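Local coordinates for putative short-chain dehydrogenase/reductase (Burkholderia xenovorans, PDB 5IZ4), which probably acts as an NAD(P)-dependent oxidoreductase of the short-chain dehydrogenase/reductase family, perhaps reducing 3-oxoacyl groups, and binds ADP in its nucleotide pocket, at residues G76-C81 with L132-R137; Q67-D72 with V85-S90; R151-V156 with P193-N198; T104-P109 with D118-R123; L232-R237 with A262-L267. All blocks are in the same frame, centred on the assembly; numbering follows the deposited sequence. Where two conformers were deposited one is given.

Interaction 1 (G76-C81 with L132-R137); sequences GKDADC and LYQMTR
Q134 reaches from helix 118-146 to the start of helix 78-92, its chain extended beyond CG with the amide against the first turn. NE2 donates to G76 O (3.2 Å), standing almost directly above that carbonyl plane rather than on a lone pair; G76 O also accepts from R126. The amide and the D78 carboxylate are turned 56° apart, and D78 CB packs on Q134 OE1. One residue on, M135 bends at chi2 (65°) and brings SD to 3.9 Å from C81 CB, while C81 SG lies 3.6 Å from M135 N, a sulfur resting on the helix backbone. R137 then swings its guanidinium back at chi3 and gives NH2 to D78 OD1 at 2.9 Å. This salt bridge runs in the guanidinium plane but meets the carboxylate from above, the planes 82° apart. A water links D78 OD1, R137 NE and Q134 O, so the same carboxylate oxygen is held twice. R137 NH1 turns to the backbone oxygens of F113 and I116 of the second subunit, tying this corner to the interface. Two neighbouring helices on one side of a Rossmann-fold sheet meet here, beside the ADP-binding residues D74 and V75.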
# COMPACT_ATOMS: atom_id res chain seq x y z
N GLY A 76 -6.04 28.95 -4.53
CA GLY A 76 -6.10 29.10 -3.08
C GLY A 76 -7.22 30.01 -2.61
O GLY A 76 -7.57 29.98 -1.42
N LYS A 77 -7.77 30.82 -3.50
CA LYS A 77 -8.88 31.71 -3.16
C LYS A 77 -10.17 31.07 -3.63
O LYS A 77 -10.37 30.87 -4.83
CB LYS A 77 -8.69 33.09 -3.81
CG LYS A 77 -7.46 33.82 -3.33
CD LYS A 77 -7.42 35.25 -3.86
CE LYS A 77 -6.33 36.04 -3.20
NZ LYS A 77 -6.34 37.44 -3.68
N ASP A 78 -11.06 30.76 -2.69
CA ASP A 78 -12.29 30.07 -3.06
C ASP A 78 -13.10 30.86 -4.08
O ASP A 78 -13.72 30.27 -4.98
CB ASP A 78 -13.15 29.78 -1.84
CG ASP A 78 -14.30 28.87 -2.16
OD1 ASP A 78 -14.02 27.71 -2.53
OD2 ASP A 78 -15.47 29.29 -2.06
N ALA A 79 -13.13 32.19 -3.95
CA ALA A 79 -13.91 33.00 -4.89
C ALA A 79 -13.37 32.87 -6.31
O ALA A 79 -14.14 32.93 -7.27
CB ALA A 79 -13.91 34.47 -4.46
N ASP A 80 -12.05 32.73 -6.45
CA ASP A 80 -11.46 32.57 -7.78
C ASP A 80 -11.92 31.26 -8.41
O ASP A 80 -12.17 31.21 -9.62
CB ASP A 80 -9.93 32.61 -7.70
CG ASP A 80 -9.38 34.03 -7.61
OD1 ASP A 80 -10.14 34.95 -7.25
OD2 ASP A 80 -8.18 34.23 -7.91
N CYS A 81 -12.03 30.20 -7.60
CA CYS A 81 -12.51 28.91 -8.11
C CYS A 81 -13.96 29.02 -8.55
O CYS A 81 -14.33 28.54 -9.63
CB CYS A 81 -12.35 27.83 -7.05
SG CYS A 81 -10.66 27.50 -6.53
N LEU A 132 -6.82 22.69 -4.53
CA LEU A 132 -7.32 21.56 -5.30
C LEU A 132 -8.73 21.18 -4.84
O LEU A 132 -9.62 20.94 -5.67
CB LEU A 132 -6.34 20.40 -5.17
CG LEU A 132 -6.63 19.10 -5.92
CD1 LEU A 132 -5.32 18.42 -6.33
CD2 LEU A 132 -7.47 18.17 -5.05
N TYR A 133 -8.94 21.13 -3.52
CA TYR A 133 -10.28 20.87 -3.00
C TYR A 133 -11.28 21.94 -3.43
O TYR A 133 -12.41 21.64 -3.82
CB TYR A 133 -10.24 20.77 -1.48
CG TYR A 133 -11.61 20.63 -0.88
CD1 TYR A 133 -12.31 21.75 -0.41
CD2 TYR A 133 -12.24 19.39 -0.80
CE1 TYR A 133 -13.58 21.63 0.13
CE2 TYR A 133 -13.50 19.26 -0.26
CZ TYR A 133 -14.17 20.39 0.20
OH TYR A 133 -15.43 20.26 0.73
N GLN A 134 -10.88 23.22 -3.32
CA GLN A 134 -11.82 24.29 -3.62
C GLN A 134 -12.23 24.28 -5.09
O GLN A 134 -13.39 24.54 -5.42
CB GLN A 134 -11.21 25.64 -3.22
CG GLN A 134 -11.16 25.82 -1.69
CD GLN A 134 -10.60 27.17 -1.23
OE1 GLN A 134 -10.95 27.65 -0.15
NE2 GLN A 134 -9.72 27.76 -2.03
N MET A 135 -11.29 23.97 -5.98
CA MET A 135 -11.61 23.89 -7.40
C MET A 135 -12.56 22.73 -7.67
O MET A 135 -13.55 22.87 -8.39
CB MET A 135 -10.32 23.73 -8.22
CG MET A 135 -10.51 23.99 -9.69
SD MET A 135 -10.97 25.71 -10.00
CE MET A 135 -11.82 25.51 -11.57
N THR A 136 -12.26 21.57 -7.08
CA THR A 136 -13.11 20.40 -7.25
C THR A 136 -14.51 20.67 -6.73
O THR A 136 -15.50 20.41 -7.43
CB THR A 136 -12.50 19.20 -6.53
OG1 THR A 136 -11.18 18.94 -7.04
CG2 THR A 136 -13.36 17.97 -6.76
N ARG A 137 -14.61 21.21 -5.51
CA ARG A 137 -15.92 21.55 -4.94
C ARG A 137 -16.70 22.50 -5.84
O ARG A 137 -17.91 22.33 -6.02
CB ARG A 137 -15.75 22.18 -3.55
CG ARG A 137 -17.07 22.71 -2.97
CD ARG A 137 -16.93 23.24 -1.52
NE ARG A 137 -16.03 24.39 -1.42
CZ ARG A 137 -15.58 24.89 -0.28
NH1 ARG A 137 -15.95 24.36 0.88
NH2 ARG A 137 -14.76 25.94 -0.29
O HOH W 1 -15.35 25.85 -3.93
O HOH W 2 -10.59 31.03 0.15

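Interaction 2 (Q67-D72 with V85-S90); sequences QTLIFD and VDMVAS
M87 and L69 make the main apolar contact between strand 68-72 and helix 78-92. In the M87 conformer described, one of two modelled, the sulfur does most of the touching: SD lies 3.8 Å from L69 CD1 and 3.7 Å from F71 CB, and also packs against I70 O. The methionine and leucine side chains run past each other in opposite directions. CG anti to the backbone N (chi1 -178°) and an extended chi2 carry SD out to the strand; the bend at chi3 turns CE towards F71 CB. On the strand, L69 and F71 alternate with I70 and so face the helix together; beyond CB the F71 ring leads away from M87 towards A84 and V18. V88 adds a looser contact, CG2 to L69 CD1 at 4.5 Å, and also packs on V16, V18 and A42 of neighbouring strands. The strand and helix segments run nearly antiparallel at 160°, their axes 9.3 Å apart, as expected where a Rossmann-fold strand leads into the helix that packs back across the sheet. Strand 68-72 forms one edge of the sheet within the chain. No hydrogen bond joins the two segments; T68 O instead accepts from R91, further along the same helix.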
# COMPACT_ATOMS: atom_id res chain seq x y z
N GLN A 67 -12.51 24.35 -29.31
CA GLN A 67 -12.99 25.57 -28.70
C GLN A 67 -12.28 25.79 -27.37
O GLN A 67 -11.99 24.85 -26.63
CB GLN A 67 -14.50 25.52 -28.47
CG GLN A 67 -15.31 25.47 -29.74
CD GLN A 67 -16.78 25.33 -29.44
OE1 GLN A 67 -17.42 26.26 -28.94
NE2 GLN A 67 -17.33 24.15 -29.71
N THR A 68 -12.00 27.06 -27.05
CA THR A 68 -11.18 27.39 -25.90
C THR A 68 -11.77 28.57 -25.14
O THR A 68 -12.54 29.37 -25.68
CB THR A 68 -9.74 27.75 -26.30
OG1 THR A 68 -9.77 28.88 -27.19
CG2 THR A 68 -9.04 26.59 -26.98
N LEU A 69 -11.36 28.67 -23.88
CA LEU A 69 -11.46 29.92 -23.13
C LEU A 69 -10.34 29.90 -22.11
O LEU A 69 -9.92 28.83 -21.66
CB LEU A 69 -12.83 30.09 -22.46
CG LEU A 69 -13.31 29.31 -21.23
CD1 LEU A 69 -12.67 29.80 -19.93
CD2 LEU A 69 -14.82 29.45 -21.14
N ILE A 70 -9.84 31.08 -21.75
CA ILE A 70 -8.83 31.20 -20.70
C ILE A 70 -9.48 31.85 -19.50
O ILE A 70 -10.16 32.87 -19.64
CB ILE A 70 -7.61 32.02 -21.17
CG1 ILE A 70 -6.92 31.36 -22.36
CG2 ILE A 70 -6.62 32.19 -20.02
CD1 ILE A 70 -5.69 32.13 -22.83
N PHE A 71 -9.26 31.28 -18.32
CA PHE A 71 -9.67 31.94 -17.10
C PHE A 71 -8.47 32.14 -16.18
O PHE A 71 -7.54 31.32 -16.17
CB PHE A 71 -10.79 31.16 -16.38
CG PHE A 71 -10.38 29.79 -15.88
CD1 PHE A 71 -9.82 29.63 -14.61
CD2 PHE A 71 -10.60 28.66 -16.65
CE1 PHE A 71 -9.46 28.37 -14.14
CE2 PHE A 71 -10.24 27.40 -16.19
CZ PHE A 71 -9.67 27.25 -14.93
N ASP A 72 -8.48 33.25 -15.45
CA ASP A 72 -7.52 33.45 -14.37
C ASP A 72 -8.12 32.91 -13.08
O ASP A 72 -9.31 33.10 -12.81
CB ASP A 72 -7.18 34.93 -14.18
CG ASP A 72 -6.38 35.51 -15.32
OD1 ASP A 72 -6.03 34.79 -16.27
OD2 ASP A 72 -6.09 36.72 -15.26
N VAL A 85 -15.51 28.60 -12.49
CA VAL A 85 -16.56 27.68 -12.89
C VAL A 85 -17.75 28.45 -13.46
O VAL A 85 -18.38 27.99 -14.42
CB VAL A 85 -16.96 26.79 -11.70
CG1 VAL A 85 -18.25 26.05 -11.99
CG2 VAL A 85 -15.84 25.80 -11.40
N ASP A 86 -18.05 29.63 -12.91
CA ASP A 86 -19.12 30.45 -13.48
C ASP A 86 -18.82 30.82 -14.92
O ASP A 86 -19.73 30.85 -15.76
CB ASP A 86 -19.32 31.72 -12.65
CG ASP A 86 -20.07 31.46 -11.36
OD1 ASP A 86 -20.64 30.36 -11.21
OD2 ASP A 86 -20.08 32.37 -10.50
N MET A 87 -17.56 31.15 -15.22
CA MET A 87 -17.19 31.51 -16.59
C MET A 87 -17.39 30.33 -17.53
O MET A 87 -17.91 30.49 -18.64
CB MET A 87 -15.75 32.02 -16.63
CG MET A 87 -15.27 32.46 -18.02
SD MET A 87 -13.53 32.98 -18.06
CE MET A 87 -13.51 34.15 -16.71
N VAL A 88 -16.98 29.13 -17.10
CA VAL A 88 -17.15 27.93 -17.90
C VAL A 88 -18.63 27.61 -18.07
O VAL A 88 -19.09 27.25 -19.16
CB VAL A 88 -16.39 26.76 -17.25
CG1 VAL A 88 -16.59 25.46 -18.05
CG2 VAL A 88 -14.91 27.11 -17.13
N ALA A 89 -19.40 27.72 -16.98
CA ALA A 89 -20.84 27.46 -17.06
C ALA A 89 -21.52 28.39 -18.05
O ALA A 89 -22.37 27.95 -18.84
CB ALA A 89 -21.48 27.60 -15.68
N SER A 90 -21.16 29.67 -18.04
CA SER A 90 -21.80 30.63 -18.94
C SER A 90 -21.51 30.31 -20.39
O SER A 90 -22.37 30.51 -21.26
CB SER A 90 -21.35 32.05 -18.62
OG SER A 90 -21.51 32.34 -17.24

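Interaction 3 (R151-V156 with P193-N198); sequences RSTSVV and PHIRVN
T153 and H194 open a ladder of four backbone hydrogen bonds between parallel strands: T153 N to H194 O, R196 N to T153 O (2.9 Å), V155 N to R196 O (2.8 Å) and N198 N to V155 O. The R196 N bond is almost straight at 176°. Side-chain polarity gathers on the face of S154, R196 and N198. R196 bends at chi3 (-68°), which brings NE to S152 OG at 3.0 Å, in the guanidinium plane; its NH1 goes to L248 O and I255 O. One water joins S154 OG, V155 O and N198 ND2, while S154 OG also bonds T249 and N198 OD1 takes the backbone N of Q258. Apolar contacts lie on the other face: V155 CG2 meets I195 CG2 at 3.8 Å, and V155 CG1 meets V197 CG1 at 4.0 Å, those two valines side by side. L143 and L187 of the covering helices close over this face. Helix 171-191 connects the two strands, the beta-alpha-beta crossover of a Rossmann-type sheet.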
# COMPACT_ATOMS: atom_id res chain seq x y z
N ARG A 151 -22.60 7.03 -18.02
CA ARG A 151 -21.21 7.46 -18.03
C ARG A 151 -20.97 8.51 -16.95
O ARG A 151 -21.66 9.53 -16.90
CB ARG A 151 -20.84 8.03 -19.40
CG ARG A 151 -19.40 8.45 -19.52
CD ARG A 151 -19.13 9.06 -20.89
NE ARG A 151 -17.80 9.66 -20.95
CZ ARG A 151 -17.50 10.87 -20.49
NH1 ARG A 151 -18.44 11.62 -19.91
NH2 ARG A 151 -16.26 11.33 -20.59
N SER A 152 -19.97 8.26 -16.10
CA SER A 152 -19.57 9.18 -15.04
C SER A 152 -18.57 10.19 -15.57
O SER A 152 -17.84 9.93 -16.54
CB SER A 152 -18.95 8.42 -13.88
OG SER A 152 -17.90 7.59 -14.36
N THR A 153 -18.52 11.35 -14.92
CA THR A 153 -17.52 12.35 -15.24
C THR A 153 -16.26 12.10 -14.40
O THR A 153 -16.18 11.15 -13.62
CB THR A 153 -18.10 13.75 -15.03
OG1 THR A 153 -18.68 13.82 -13.73
CG2 THR A 153 -19.17 14.03 -16.08
N SER A 154 -15.25 12.96 -14.57
CA SER A 154 -13.90 12.60 -14.14
C SER A 154 -13.18 13.78 -13.49
O SER A 154 -13.12 14.86 -14.07
CB SER A 154 -13.08 12.10 -15.33
OG SER A 154 -11.74 11.85 -14.96
N VAL A 155 -12.61 13.55 -12.31
CA VAL A 155 -11.67 14.48 -11.68
C VAL A 155 -10.31 13.79 -11.61
O VAL A 155 -10.21 12.66 -11.12
CB VAL A 155 -12.15 14.90 -10.28
CG1 VAL A 155 -11.11 15.81 -9.58
CG2 VAL A 155 -13.50 15.63 -10.38
N VAL A 156 -9.27 14.46 -12.09
CA VAL A 156 -7.91 13.92 -12.06
C VAL A 156 -7.04 14.90 -11.28
O VAL A 156 -6.91 16.07 -11.67
CB VAL A 156 -7.34 13.69 -13.47
CG1 VAL A 156 -5.87 13.23 -13.40
CG2 VAL A 156 -8.20 12.69 -14.24
N PRO A 193 -21.82 7.72 -7.38
CA PRO A 193 -21.33 7.04 -8.59
C PRO A 193 -21.17 7.95 -9.80
O PRO A 193 -20.68 7.48 -10.83
CB PRO A 193 -22.42 6.01 -8.85
CG PRO A 193 -23.66 6.71 -8.42
CD PRO A 193 -23.27 7.54 -7.22
N HIS A 194 -21.55 9.23 -9.66
CA HIS A 194 -21.64 10.12 -10.82
C HIS A 194 -20.29 10.67 -11.24
O HIS A 194 -20.11 11.01 -12.42
CB HIS A 194 -22.60 11.26 -10.53
CG HIS A 194 -23.94 10.80 -10.05
ND1 HIS A 194 -24.32 10.85 -8.73
CD2 HIS A 194 -24.97 10.23 -10.72
CE1 HIS A 194 -25.54 10.37 -8.60
NE2 HIS A 194 -25.96 9.98 -9.80
N ILE A 195 -19.35 10.79 -10.32
CA ILE A 195 -18.04 11.37 -10.59
C ILE A 195 -16.97 10.42 -10.08
O ILE A 195 -17.05 9.96 -8.94
CB ILE A 195 -17.87 12.76 -9.93
CG1 ILE A 195 -19.01 13.70 -10.31
CG2 ILE A 195 -16.51 13.36 -10.31
CD1 ILE A 195 -19.11 14.95 -9.40
N ARG A 196 -15.98 10.12 -10.92
CA ARG A 196 -14.81 9.36 -10.51
C ARG A 196 -13.68 10.33 -10.18
O ARG A 196 -13.54 11.37 -10.82
CB ARG A 196 -14.37 8.41 -11.62
CG ARG A 196 -15.41 7.33 -11.93
CD ARG A 196 -14.97 6.46 -13.11
NE ARG A 196 -14.97 7.22 -14.36
CZ ARG A 196 -13.88 7.65 -14.97
NH1 ARG A 196 -12.68 7.41 -14.45
NH2 ARG A 196 -13.98 8.33 -16.10
N VAL A 197 -12.89 9.99 -9.16
CA VAL A 197 -11.81 10.86 -8.71
C VAL A 197 -10.56 10.01 -8.56
O VAL A 197 -10.56 9.02 -7.81
CB VAL A 197 -12.13 11.57 -7.38
CG1 VAL A 197 -11.05 12.64 -7.07
CG2 VAL A 197 -13.52 12.22 -7.42
N ASN A 198 -9.49 10.41 -9.25
CA ASN A 198 -8.23 9.68 -9.22
C ASN A 198 -7.08 10.67 -9.13
O ASN A 198 -7.23 11.86 -9.41
CB ASN A 198 -8.06 8.80 -10.47
CG ASN A 198 -9.09 7.68 -10.53
OD1 ASN A 198 -9.04 6.72 -9.75
ND2 ASN A 198 -10.03 7.79 -11.47
O HOH W 3 -16.63 7.39 -17.40
O HOH W 4 -10.55 10.38 -12.84

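Interaction 4 (T104-P109 with D118-R123); sequences TTRVIP and DFEFER
R123 NH1 donates to T104 OG1 at 3.0 Å, the hydroxyl lying at the guanidinium edge and near its plane. The two side chains cross at about a right angle, and T104 CG2 also touches NH1. With OG1 anti to the backbone N (chi1 -168°), the T104 hydroxyl is turned onto the arginine. R106 approaches E120 less closely: its NH2 makes a weak salt bridge to OE1 at 3.4 Å, the guanidinium and carboxylate planes 70° apart. I108 adds an apolar touch, CD1 to E120 CG at 4.0 Å, and CD1 also lies over one face of the R106 guanidinium, toward its rim. The loop 104-109 follows strand 97-100 and leads on to helix 118-146 in the Rossmann fold; T104 comes directly after the ADP-binding residue G103, so the contact borders the nucleotide pocket. What positions R123 is E120, one turn earlier on the helix. R123 grips it side-on, NE to OE1 and NH2 to OE2, both 2.9 Å and both on the syn side of the carboxylate. E120 thus faces two arginines, which probably stabilises its negative charge. Waters complete this layer: one donates to R106 O and to E120 OE2, another donates to E120 OE1. Further out, T104 N is held by N128 OD1 and T105 OG1 by S169, while D118 and E122 reach R126 of the second subunit.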
# COMPACT_ATOMS: atom_id res chain seq x y z
N THR A 104 2.42 24.26 -6.39
CA THR A 104 3.62 25.03 -6.14
C THR A 104 4.55 24.25 -5.23
O THR A 104 4.14 23.28 -4.57
CB THR A 104 3.30 26.40 -5.51
OG1 THR A 104 4.47 27.22 -5.55
CG2 THR A 104 2.88 26.23 -4.07
N THR A 105 5.81 24.66 -5.22
CA THR A 105 6.79 24.10 -4.30
C THR A 105 7.97 25.06 -4.22
O THR A 105 7.98 26.12 -4.84
CB THR A 105 7.27 22.71 -4.73
OG1 THR A 105 8.03 22.13 -3.66
CG2 THR A 105 8.12 22.78 -5.99
N ARG A 106 8.95 24.68 -3.41
CA ARG A 106 10.26 25.32 -3.38
C ARG A 106 11.24 24.26 -2.90
O ARG A 106 10.95 23.54 -1.94
CB ARG A 106 10.26 26.54 -2.45
CG ARG A 106 11.59 27.24 -2.38
CD ARG A 106 11.41 28.72 -2.01
NE ARG A 106 10.76 28.90 -0.72
CZ ARG A 106 11.39 28.82 0.45
NH1 ARG A 106 12.69 28.55 0.49
NH2 ARG A 106 10.72 29.01 1.59
N VAL A 107 12.38 24.15 -3.58
CA VAL A 107 13.36 23.13 -3.21
C VAL A 107 14.01 23.51 -1.89
O VAL A 107 14.64 24.56 -1.77
CB VAL A 107 14.42 22.96 -4.31
CG1 VAL A 107 15.47 21.95 -3.87
CG2 VAL A 107 13.77 22.51 -5.61
N ILE A 108 13.85 22.64 -0.89
CA ILE A 108 14.50 22.75 0.42
C ILE A 108 14.91 21.35 0.83
O ILE A 108 14.03 20.48 0.94
CB ILE A 108 13.56 23.35 1.48
CG1 ILE A 108 12.93 24.66 1.00
CG2 ILE A 108 14.31 23.56 2.78
CD1 ILE A 108 11.78 25.12 1.89
N PRO A 109 16.19 21.08 1.08
CA PRO A 109 16.58 19.72 1.49
C PRO A 109 15.81 19.25 2.71
O PRO A 109 15.60 20.00 3.66
CB PRO A 109 18.08 19.86 1.79
CG PRO A 109 18.52 21.03 0.93
CD PRO A 109 17.35 21.98 0.94
N ASP A 118 6.74 27.12 9.14
CA ASP A 118 5.30 26.94 9.01
C ASP A 118 4.75 27.73 7.83
O ASP A 118 3.84 27.26 7.13
CB ASP A 118 4.58 27.30 10.31
CG ASP A 118 4.90 28.71 10.84
OD1 ASP A 118 5.87 29.37 10.39
OD2 ASP A 118 4.17 29.15 11.76
N PHE A 119 5.30 28.92 7.57
CA PHE A 119 4.87 29.72 6.42
C PHE A 119 4.91 28.91 5.13
O PHE A 119 3.98 28.97 4.32
CB PHE A 119 5.75 30.96 6.26
CG PHE A 119 5.50 32.01 7.31
CD1 PHE A 119 4.36 32.80 7.25
CD2 PHE A 119 6.37 32.18 8.37
CE1 PHE A 119 4.11 33.77 8.21
CE2 PHE A 119 6.14 33.15 9.34
CZ PHE A 119 5.00 33.95 9.26
N GLU A 120 5.99 28.16 4.92
CA GLU A 120 6.15 27.40 3.69
C GLU A 120 5.24 26.18 3.66
O GLU A 120 4.66 25.86 2.61
CB GLU A 120 7.61 27.01 3.50
CG GLU A 120 7.89 26.17 2.26
CD GLU A 120 7.67 26.92 0.95
OE1 GLU A 120 7.49 28.17 0.97
OE2 GLU A 120 7.67 26.24 -0.10
N PHE A 121 5.05 25.52 4.81
CA PHE A 121 4.10 24.41 4.86
C PHE A 121 2.72 24.90 4.44
O PHE A 121 2.04 24.26 3.62
CB PHE A 121 4.03 23.80 6.26
CG PHE A 121 5.10 22.78 6.57
CD1 PHE A 121 6.28 23.15 7.20
CD2 PHE A 121 4.91 21.44 6.26
CE1 PHE A 121 7.25 22.22 7.51
CE2 PHE A 121 5.89 20.49 6.57
CZ PHE A 121 7.06 20.88 7.19
N GLU A 122 2.30 26.06 4.97
CA GLU A 122 0.99 26.60 4.60
C GLU A 122 0.95 27.09 3.16
O GLU A 122 -0.06 26.92 2.47
CB GLU A 122 0.57 27.73 5.55
CG GLU A 122 0.36 27.27 6.98
CD GLU A 122 -0.56 28.19 7.79
OE1 GLU A 122 -0.49 29.42 7.59
OE2 GLU A 122 -1.35 27.67 8.62
N ARG A 123 2.05 27.70 2.68
CA ARG A 123 2.05 28.23 1.32
C ARG A 123 1.84 27.12 0.31
O ARG A 123 1.06 27.26 -0.64
CB ARG A 123 3.37 28.95 1.03
CG ARG A 123 3.38 29.73 -0.30
CD ARG A 123 4.79 30.19 -0.66
NE ARG A 123 5.62 29.05 -1.03
CZ ARG A 123 5.64 28.49 -2.23
NH1 ARG A 123 4.87 28.99 -3.20
NH2 ARG A 123 6.42 27.44 -2.48
O HOH W 5 8.72 23.86 -0.21
O HOH W 6 8.74 30.34 -1.00

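Interaction 5 (L232-R237 with A262-L267); sequences LKRVSR and AENGLL
N264 OD1 accepts from R234 NH1 at 2.9 Å, a bond that lies in the carbonyl plane on a lone pair and also in the guanidinium plane. The two side chains cross at about a right angle, their flat ends 53° apart. In R234, CG sits between the backbone N and the carbonyl carbon (chi1 68°), which sets it against OD1 (3.1 Å, a packing contact), and the bend at chi3 (-61°) brings NH1 back to bond the same oxygen. The other end of this guanidinium is held more strongly elsewhere, NH2 forming a salt bridge to E240. On the amide's other side, N264 ND2 lies 3.2 Å from S236 OG; that hydroxyl is bonded to E240 OE1 and to a water that donates to A262 O. N264 O accepts from L232 N at 3.1 Å, with the donor above the carbonyl plane, and L232 CB and CG pack on the same backbone. P253 and A254 of the third subunit cover L232, R234, S236 and N264, so the contact is buried at a subunit interface. E263 braces the turn from within, OE1 taking G265 N and OE2 taking L267 N. The 262-267 segment forms a type I' beta turn from E263 to L266, with N264 and G265 at positive phi, where the chain leaves strand 259-262, an edge strand of the Rossmann-type sheet within this chain.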
# COMPACT_ATOMS: atom_id res chain seq x y z
N LEU A 232 13.91 2.46 -15.63
CA LEU A 232 13.58 2.56 -17.05
C LEU A 232 14.54 3.47 -17.82
O LEU A 232 14.36 3.64 -19.03
CB LEU A 232 12.13 3.03 -17.22
CG LEU A 232 11.10 1.99 -16.74
CD1 LEU A 232 9.68 2.38 -17.14
CD2 LEU A 232 11.46 0.58 -17.26
N LYS A 233 15.53 4.06 -17.14
CA LYS A 233 16.62 4.79 -17.80
C LYS A 233 16.10 5.91 -18.69
O LYS A 233 16.55 6.10 -19.82
CB LYS A 233 17.52 3.82 -18.58
CG LYS A 233 18.35 2.94 -17.66
CD LYS A 233 19.37 3.80 -16.91
CE LYS A 233 20.23 2.97 -15.96
NZ LYS A 233 19.43 2.50 -14.80
N ARG A 234 15.16 6.68 -18.15
CA ARG A 234 14.52 7.77 -18.87
C ARG A 234 13.87 8.69 -17.85
O ARG A 234 13.71 8.34 -16.67
CB ARG A 234 13.47 7.26 -19.86
CG ARG A 234 12.26 6.65 -19.14
CD ARG A 234 11.29 5.96 -20.09
NE ARG A 234 10.72 6.87 -21.09
CZ ARG A 234 9.66 7.66 -20.89
NH1 ARG A 234 9.04 7.67 -19.71
NH2 ARG A 234 9.22 8.44 -21.86
N VAL A 235 13.46 9.87 -18.33
CA VAL A 235 12.56 10.74 -17.59
C VAL A 235 11.26 10.87 -18.38
O VAL A 235 11.20 10.58 -19.58
CB VAL A 235 13.18 12.13 -17.33
CG1 VAL A 235 14.46 11.97 -16.56
CG2 VAL A 235 13.43 12.85 -18.65
N SER A 236 10.21 11.32 -17.70
CA SER A 236 8.93 11.55 -18.36
C SER A 236 8.89 12.94 -18.97
O SER A 236 9.51 13.88 -18.48
CB SER A 236 7.77 11.40 -17.39
OG SER A 236 7.61 10.05 -16.99
N ARG A 237 8.14 13.07 -20.06
CA ARG A 237 7.78 14.38 -20.57
C ARG A 237 6.32 14.66 -20.25
O ARG A 237 5.55 13.73 -19.99
CB ARG A 237 8.03 14.45 -22.08
CG ARG A 237 9.53 14.56 -22.39
CD ARG A 237 9.84 14.44 -23.87
NE ARG A 237 9.81 15.73 -24.55
CZ ARG A 237 10.82 16.59 -24.56
NH1 ARG A 237 11.95 16.32 -23.92
NH2 ARG A 237 10.71 17.74 -25.22
N ALA A 262 3.46 6.90 -12.21
CA ALA A 262 4.14 6.87 -13.50
C ALA A 262 5.50 7.52 -13.25
O ALA A 262 5.66 8.74 -13.40
CB ALA A 262 3.33 7.60 -14.57
N GLU A 263 6.47 6.70 -12.82
CA GLU A 263 7.70 7.24 -12.26
C GLU A 263 8.93 6.51 -12.76
O GLU A 263 9.98 6.56 -12.11
CB GLU A 263 7.67 7.19 -10.72
CG GLU A 263 6.94 5.99 -10.09
CD GLU A 263 7.47 4.63 -10.55
OE1 GLU A 263 7.33 4.29 -11.74
OE2 GLU A 263 8.02 3.89 -9.70
N ASN A 264 8.82 5.80 -13.89
CA ASN A 264 9.97 5.21 -14.56
C ASN A 264 10.67 4.16 -13.70
O ASN A 264 11.87 3.92 -13.85
CB ASN A 264 10.93 6.30 -15.03
CG ASN A 264 10.28 7.19 -16.07
OD1 ASN A 264 9.93 6.71 -17.14
ND2 ASN A 264 10.07 8.46 -15.73
N GLY A 265 9.93 3.53 -12.80
CA GLY A 265 10.46 2.45 -11.99
C GLY A 265 11.11 2.87 -10.68
O GLY A 265 11.62 2.00 -9.97
N LEU A 266 11.11 4.16 -10.34
CA LEU A 266 11.84 4.58 -9.14
C LEU A 266 11.36 3.85 -7.89
O LEU A 266 12.16 3.60 -6.97
CB LEU A 266 11.71 6.09 -8.95
CG LEU A 266 12.60 6.95 -9.87
CD1 LEU A 266 12.23 8.42 -9.75
CD2 LEU A 266 14.07 6.74 -9.56
N LEU A 267 10.07 3.49 -7.82
CA LEU A 267 9.56 2.77 -6.65
C LEU A 267 10.19 1.39 -6.51
O LEU A 267 10.18 0.83 -5.41
CB LEU A 267 8.04 2.64 -6.72
CG LEU A 267 7.23 3.92 -6.48
CD1 LEU A 267 5.80 3.72 -6.96
CD2 LEU A 267 7.26 4.29 -4.99
O HOH W 7 8.05 10.50 -14.12

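Interactions 1, 2, 3 and 5 are buried, whereas interaction 4 is only partly so. Interactions 1 and 2 share helix 78-92 and touch through M135 and V85, yet the first is a polar helix-helix contact and the second is apolar strand-helix packing. Interaction 3 is the backbone ladder of the same sheet that interaction 2 reaches, and T136 of interaction 1 packs on its V155. Interactions 1 and 4 both use helix 118-146 and both meet the second subunit, with arginine-carboxylate pairs in each. Interactions 3 and 5 instead meet the third subunit. Interaction 5 relies on an asparagine amide in a turn and lies across the chain's centre from interactions 1 and 2.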